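Local coordinates for ancylostoma secreted protein 2 (Necator americanus, PDB 4NUN) that binds copper or zinc ions in its cleft and, as a secreted hookworm CAP-family protein, has a biological role that is not firmly established, at residues 123-128 with 146-151; 86-91 with 99-104. One frame throughout, in Å; residues are numbered along the deposited sequence.

Interaction 1 of 2, residues 123-128 with 146-151; sequences FGELAE and VGHYTQ. With CU (copper (II) ion), chain B.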
# COMPACT_ATOMS: atom_id res chain seq x y z
N PHE A 123 -5.57 -3.34 3.09
CA PHE A 123 -5.39 -2.84 4.44
C PHE A 123 -6.24 -3.63 5.43
O PHE A 123 -5.91 -3.69 6.62
CB PHE A 123 -5.78 -1.36 4.50
CG PHE A 123 -5.61 -0.75 5.86
CD1 PHE A 123 -4.38 -0.25 6.26
CD2 PHE A 123 -6.67 -0.71 6.76
CE1 PHE A 123 -4.20 0.31 7.54
CE2 PHE A 123 -6.50 -0.16 8.03
CZ PHE A 123 -5.27 0.35 8.42
N GLY A 124 -7.33 -4.22 4.94
CA GLY A 124 -8.27 -4.96 5.76
C GLY A 124 -7.65 -6.14 6.46
O GLY A 124 -8.17 -6.61 7.48
N GLU A 125 -6.52 -6.61 5.94
CA GLU A 125 -5.83 -7.74 6.55
C GLU A 125 -5.46 -7.50 8.02
O GLU A 125 -5.41 -8.45 8.81
CB GLU A 125 -4.62 -8.13 5.72
CG GLU A 125 -4.97 -8.71 4.36
CD GLU A 125 -3.77 -8.82 3.45
OE1 GLU A 125 -2.69 -8.32 3.82
OE2 GLU A 125 -3.90 -9.40 2.36
N LEU A 126 -5.24 -6.24 8.39
CA LEU A 126 -4.93 -5.90 9.79
C LEU A 126 -6.10 -6.19 10.75
O LEU A 126 -5.94 -6.88 11.74
CB LEU A 126 -4.49 -4.44 9.93
CG LEU A 126 -4.35 -3.96 11.38
CD1 LEU A 126 -3.24 -4.74 12.14
CD2 LEU A 126 -4.15 -2.44 11.46
N ALA A 127 -7.27 -5.64 10.45
CA ALA A 127 -8.44 -5.85 11.29
C ALA A 127 -8.92 -7.32 11.27
O ALA A 127 -9.43 -7.83 12.27
CB ALA A 127 -9.58 -4.90 10.89
N GLU A 128 -8.74 -7.99 10.14
CA GLU A 128 -9.32 -9.32 10.00
C GLU A 128 -8.39 -10.45 10.44
O GLU A 128 -8.73 -11.21 11.35
CB GLU A 128 -9.84 -9.51 8.58
CG GLU A 128 -10.85 -8.43 8.20
CD GLU A 128 -11.28 -8.50 6.74
OE1 GLU A 128 -10.86 -9.45 6.03
OE2 GLU A 128 -12.05 -7.61 6.30
N VAL A 146 -0.79 -11.46 5.72
CA VAL A 146 -1.02 -10.06 6.06
C VAL A 146 -0.11 -9.16 5.21
O VAL A 146 0.06 -7.98 5.51
CB VAL A 146 -0.81 -9.78 7.57
CG1 VAL A 146 -1.74 -10.64 8.39
CG2 VAL A 146 0.63 -10.02 7.98
N GLY A 147 0.43 -9.73 4.14
CA GLY A 147 1.46 -9.09 3.34
C GLY A 147 1.06 -7.91 2.46
O GLY A 147 1.92 -7.15 2.03
N HIS A 148 -0.23 -7.77 2.16
CA HIS A 148 -0.70 -6.60 1.42
C HIS A 148 -0.72 -5.40 2.36
O HIS A 148 -0.23 -4.32 2.03
CB HIS A 148 -2.09 -6.83 0.84
CG HIS A 148 -2.20 -8.07 0.01
ND1 HIS A 148 -2.86 -9.20 0.45
CD2 HIS A 148 -1.74 -8.36 -1.22
CE1 HIS A 148 -2.81 -10.13 -0.48
NE2 HIS A 148 -2.13 -9.65 -1.51
N TYR A 149 -1.26 -5.62 3.56
CA TYR A 149 -1.23 -4.64 4.63
C TYR A 149 0.18 -4.14 4.96
O TYR A 149 0.42 -2.93 5.00
CB TYR A 149 -1.83 -5.20 5.92
CG TYR A 149 -1.54 -4.31 7.12
CD1 TYR A 149 -2.22 -3.11 7.31
CD2 TYR A 149 -0.57 -4.67 8.07
CE1 TYR A 149 -1.95 -2.30 8.40
CE2 TYR A 149 -0.31 -3.86 9.17
CZ TYR A 149 -1.00 -2.68 9.33
OH TYR A 149 -0.74 -1.87 10.41
N THR A 150 1.09 -5.07 5.23
CA THR A 150 2.44 -4.71 5.68
C THR A 150 3.17 -3.89 4.63
O THR A 150 3.94 -2.99 4.96
CB THR A 150 3.29 -5.94 6.09
OG1 THR A 150 3.42 -6.85 4.99
CG2 THR A 150 2.67 -6.66 7.27
N GLN A 151 2.93 -4.19 3.36
CA GLN A 151 3.49 -3.36 2.30
C GLN A 151 2.83 -1.99 2.26
O GLN A 151 3.51 -0.98 2.03
CB GLN A 151 3.35 -4.05 0.94
CG GLN A 151 3.79 -3.19 -0.24
CD GLN A 151 5.29 -2.91 -0.22
OE1 GLN A 151 6.09 -3.68 -0.78
NE2 GLN A 151 5.68 -1.80 0.43
CU CU B . -0.64 -10.50 -3.27
O HOH W 1 -2.09 -12.65 -3.34
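The metal site in the cleft of this CAP-family protein takes one of its two histidines, His-148, from helix 147-152, and Glu-125 meets that helix at its N-terminal end. Glu-125 and His-148 are consistent with two members of the His-Glu tetrad known from CAP proteins. The Glu-125 carboxylate reaches the backbone there, where Val-146 holds the N-cap position. OE1 of Glu-125 accepts an almost straight hydrogen bond from Tyr-149 N, 3.1 Å with an N-H...O angle of 173°. The donor comes from above the carboxylate plane. A second bond, from His-148 N to the same OE1, is bent and weak. The chain of Glu-125 gets there with CG beside its own backbone N (chi1 -68°) and extended beyond.

OE2 of Glu-125 lies at the edge of the His-148 imidazole, near ND1. The modelled separation is too short to be trusted, so the exact geometry there is doubtful. The other ring nitrogen, NE2 of His-148, binds the copper ion at 2.5 Å. His-88 binds the same ion. Trp-122 lies against the ring of His-148.

Beside these polar groups the contact is apolar. Leu-126 lays CB over one face of the Tyr-149 ring, a CH-pi contact 3.8 Å from the ring centroid. CD2 of Leu-126 approaches the phenol oxygen. Leu-41 and Val-45 of helix 28-46 touch the Phe-123 side chain, and Val-45 also touches Tyr-149. The rings of Phe-123 and Tyr-149 form an offset edge-to-face pair, with planes at 64° and the edge of Tyr-149 toward the face of Phe-123. Their nearest atoms are Phe-123 CE1 and Tyr-149 CE1, 3.6 Å apart.

Interaction 2 of 2, residues 86-91 with 99-104; sequences FKHSQP and ENIFMS. With CU (copper (II) ion), chain B.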
# COMPACT_ATOMS: atom_id res chain seq x y z
N PHE A 86 -4.93 -12.53 -13.12
CA PHE A 86 -4.72 -12.22 -11.70
C PHE A 86 -3.48 -12.93 -11.16
O PHE A 86 -3.56 -14.07 -10.73
CB PHE A 86 -5.95 -12.57 -10.86
CG PHE A 86 -5.77 -12.31 -9.40
CD1 PHE A 86 -5.87 -11.02 -8.90
CD2 PHE A 86 -5.47 -13.35 -8.53
CE1 PHE A 86 -5.69 -10.77 -7.54
CE2 PHE A 86 -5.29 -13.11 -7.18
CZ PHE A 86 -5.39 -11.82 -6.68
N LYS A 87 -2.35 -12.24 -11.18
CA LYS A 87 -1.06 -12.89 -10.95
C LYS A 87 -0.03 -11.89 -10.44
O LYS A 87 0.02 -10.74 -10.90
CB LYS A 87 -0.55 -13.49 -12.27
CG LYS A 87 0.84 -14.11 -12.18
CD LYS A 87 1.23 -14.83 -13.48
CE LYS A 87 2.43 -15.78 -13.26
NZ LYS A 87 2.06 -17.05 -12.56
N HIS A 88 0.80 -12.34 -9.51
CA HIS A 88 1.91 -11.53 -9.05
C HIS A 88 3.00 -11.52 -10.08
O HIS A 88 3.46 -12.58 -10.51
CB HIS A 88 2.45 -12.06 -7.73
CG HIS A 88 2.03 -11.25 -6.56
ND1 HIS A 88 2.32 -9.90 -6.46
CD2 HIS A 88 1.30 -11.56 -5.47
CE1 HIS A 88 1.81 -9.43 -5.34
NE2 HIS A 88 1.19 -10.41 -4.72
N SER A 89 3.43 -10.32 -10.49
CA SER A 89 4.52 -10.22 -11.45
C SER A 89 5.79 -10.80 -10.86
O SER A 89 5.91 -10.98 -9.65
CB SER A 89 4.74 -8.77 -11.91
OG SER A 89 5.30 -7.97 -10.88
N GLN A 90 6.75 -11.13 -11.73
CA GLN A 90 8.03 -11.64 -11.26
C GLN A 90 8.91 -10.46 -10.90
O GLN A 90 8.79 -9.40 -11.52
CB GLN A 90 8.68 -12.52 -12.32
CG GLN A 90 7.84 -13.72 -12.73
CD GLN A 90 8.07 -14.12 -14.18
OE1 GLN A 90 7.24 -13.85 -15.07
NE2 GLN A 90 9.20 -14.77 -14.44
N PRO A 91 9.77 -10.63 -9.89
CA PRO A 91 10.65 -9.58 -9.36
C PRO A 91 11.34 -8.72 -10.42
O PRO A 91 11.34 -7.51 -10.26
CB PRO A 91 11.67 -10.37 -8.54
CG PRO A 91 10.86 -11.52 -8.00
CD PRO A 91 9.86 -11.87 -9.09
N GLU A 99 4.76 -5.17 -4.46
CA GLU A 99 3.57 -5.27 -5.29
C GLU A 99 2.36 -5.77 -4.49
O GLU A 99 2.48 -6.67 -3.65
CB GLU A 99 3.83 -6.18 -6.50
CG GLU A 99 2.72 -6.14 -7.57
CD GLU A 99 2.99 -7.08 -8.74
OE1 GLU A 99 2.95 -8.31 -8.50
OE2 GLU A 99 3.26 -6.60 -9.87
N ASN A 100 1.21 -5.16 -4.75
CA ASN A 100 -0.09 -5.65 -4.29
C ASN A 100 -1.03 -5.80 -5.49
O ASN A 100 -1.02 -4.96 -6.41
CB ASN A 100 -0.74 -4.67 -3.30
CG ASN A 100 -0.15 -4.76 -1.91
OD1 ASN A 100 0.60 -5.68 -1.59
ND2 ASN A 100 -0.51 -3.80 -1.05
N ILE A 101 -1.86 -6.84 -5.48
CA ILE A 101 -2.80 -7.07 -6.57
C ILE A 101 -4.17 -7.34 -6.00
O ILE A 101 -4.32 -7.75 -4.85
CB ILE A 101 -2.38 -8.26 -7.45
CG1 ILE A 101 -2.47 -9.57 -6.66
CG2 ILE A 101 -0.97 -8.05 -7.98
CD1 ILE A 101 -2.00 -10.80 -7.45
N PHE A 102 -5.18 -7.08 -6.83
CA PHE A 102 -6.56 -7.18 -6.41
C PHE A 102 -7.46 -7.30 -7.63
O PHE A 102 -7.15 -6.78 -8.70
CB PHE A 102 -6.94 -5.96 -5.59
CG PHE A 102 -8.40 -5.88 -5.23
CD1 PHE A 102 -8.91 -6.60 -4.15
CD2 PHE A 102 -9.27 -5.09 -5.98
CE1 PHE A 102 -10.27 -6.54 -3.83
CE2 PHE A 102 -10.62 -5.02 -5.66
CZ PHE A 102 -11.12 -5.74 -4.57
N MET A 103 -8.58 -8.00 -7.46
CA MET A 103 -9.53 -8.15 -8.55
C MET A 103 -10.94 -8.10 -8.03
O MET A 103 -11.23 -8.53 -6.90
CB MET A 103 -9.32 -9.46 -9.31
CG MET A 103 -9.72 -10.73 -8.53
SD MET A 103 -10.36 -12.03 -9.62
CE MET A 103 -12.11 -11.60 -9.70
N SER A 104 -11.82 -7.57 -8.87
CA SER A 104 -13.23 -7.47 -8.59
C SER A 104 -13.94 -8.03 -9.81
O SER A 104 -13.39 -7.98 -10.91
CB SER A 104 -13.62 -6.00 -8.37
OG SER A 104 -15.03 -5.84 -8.35
CU CU B . -0.64 -10.50 -3.27
O HOH W 1 -2.09 -12.65 -3.34
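Phe-86, Ile-101 and His-88 bury the most surface here, with Glu-99 close behind. Ile-101, on strand 98-104, fits between the two aromatic side chains of the loop. Its CD1 lies over one face of the Phe-86 ring, 3.8 Å from the centroid. Ile-101 CD1 also covers a face of the His-88 imidazole, 4.1 Å from the His-88 ring centroid. CG1 of Ile-101 sits between its backbone N and carbonyl carbon (chi1 67°), which sends CD1 toward the loop. Further along the strand, Met-103 places CB near CD1 of Phe-86, and its sulfur makes an oblique Met-aromatic contact with the ring.

The polar half is built on Glu-99, whose carboxylate is nearly coplanar with the His-88 ring. OE1 of Glu-99 accepts from ND1 of His-88 at 2.7 Å through its anti lone pair. Ser-89 N donates to the syn lone pair of OE1 of Glu-99, at 2.9 Å. The other oxygen, OE2 of Glu-99, accepts from Ser-89 OG at 2.7 Å. Asn-80 and Gln-176 also bond to OE2.

NE2 of His-88 binds the copper ion at 2.3 Å, and His-148 binds it too. The bond from ND1 fixes the rotation of the imidazole and leaves NE2 to face the metal. Such a His-carboxylate pair would be expected to make NE2 a somewhat stronger donor to the ion.

Overall arrangement
From the N terminus, the chain passes helices 28-46 and 71-81 and enters the loop of 86-91. Interaction 2 then closes a short loop of seven residues, tying this segment to strand 98-104, outermost in the sheet as counted within this chain. The chain runs on through helix 111-123 to 123-128. Interaction 1 closes a longer loop of 17 residues, joining 123-128 to helix 147-152. The two loops follow in series and neither nest nor cross. They still meet in space: Asn-100 ND2 probably bonds His-148 O, 3.1 Å away. Both contacts touch the copper ion, so it bridges the loop of 86-91 and helix 147-152, while Asn-100 adds a link from the strand.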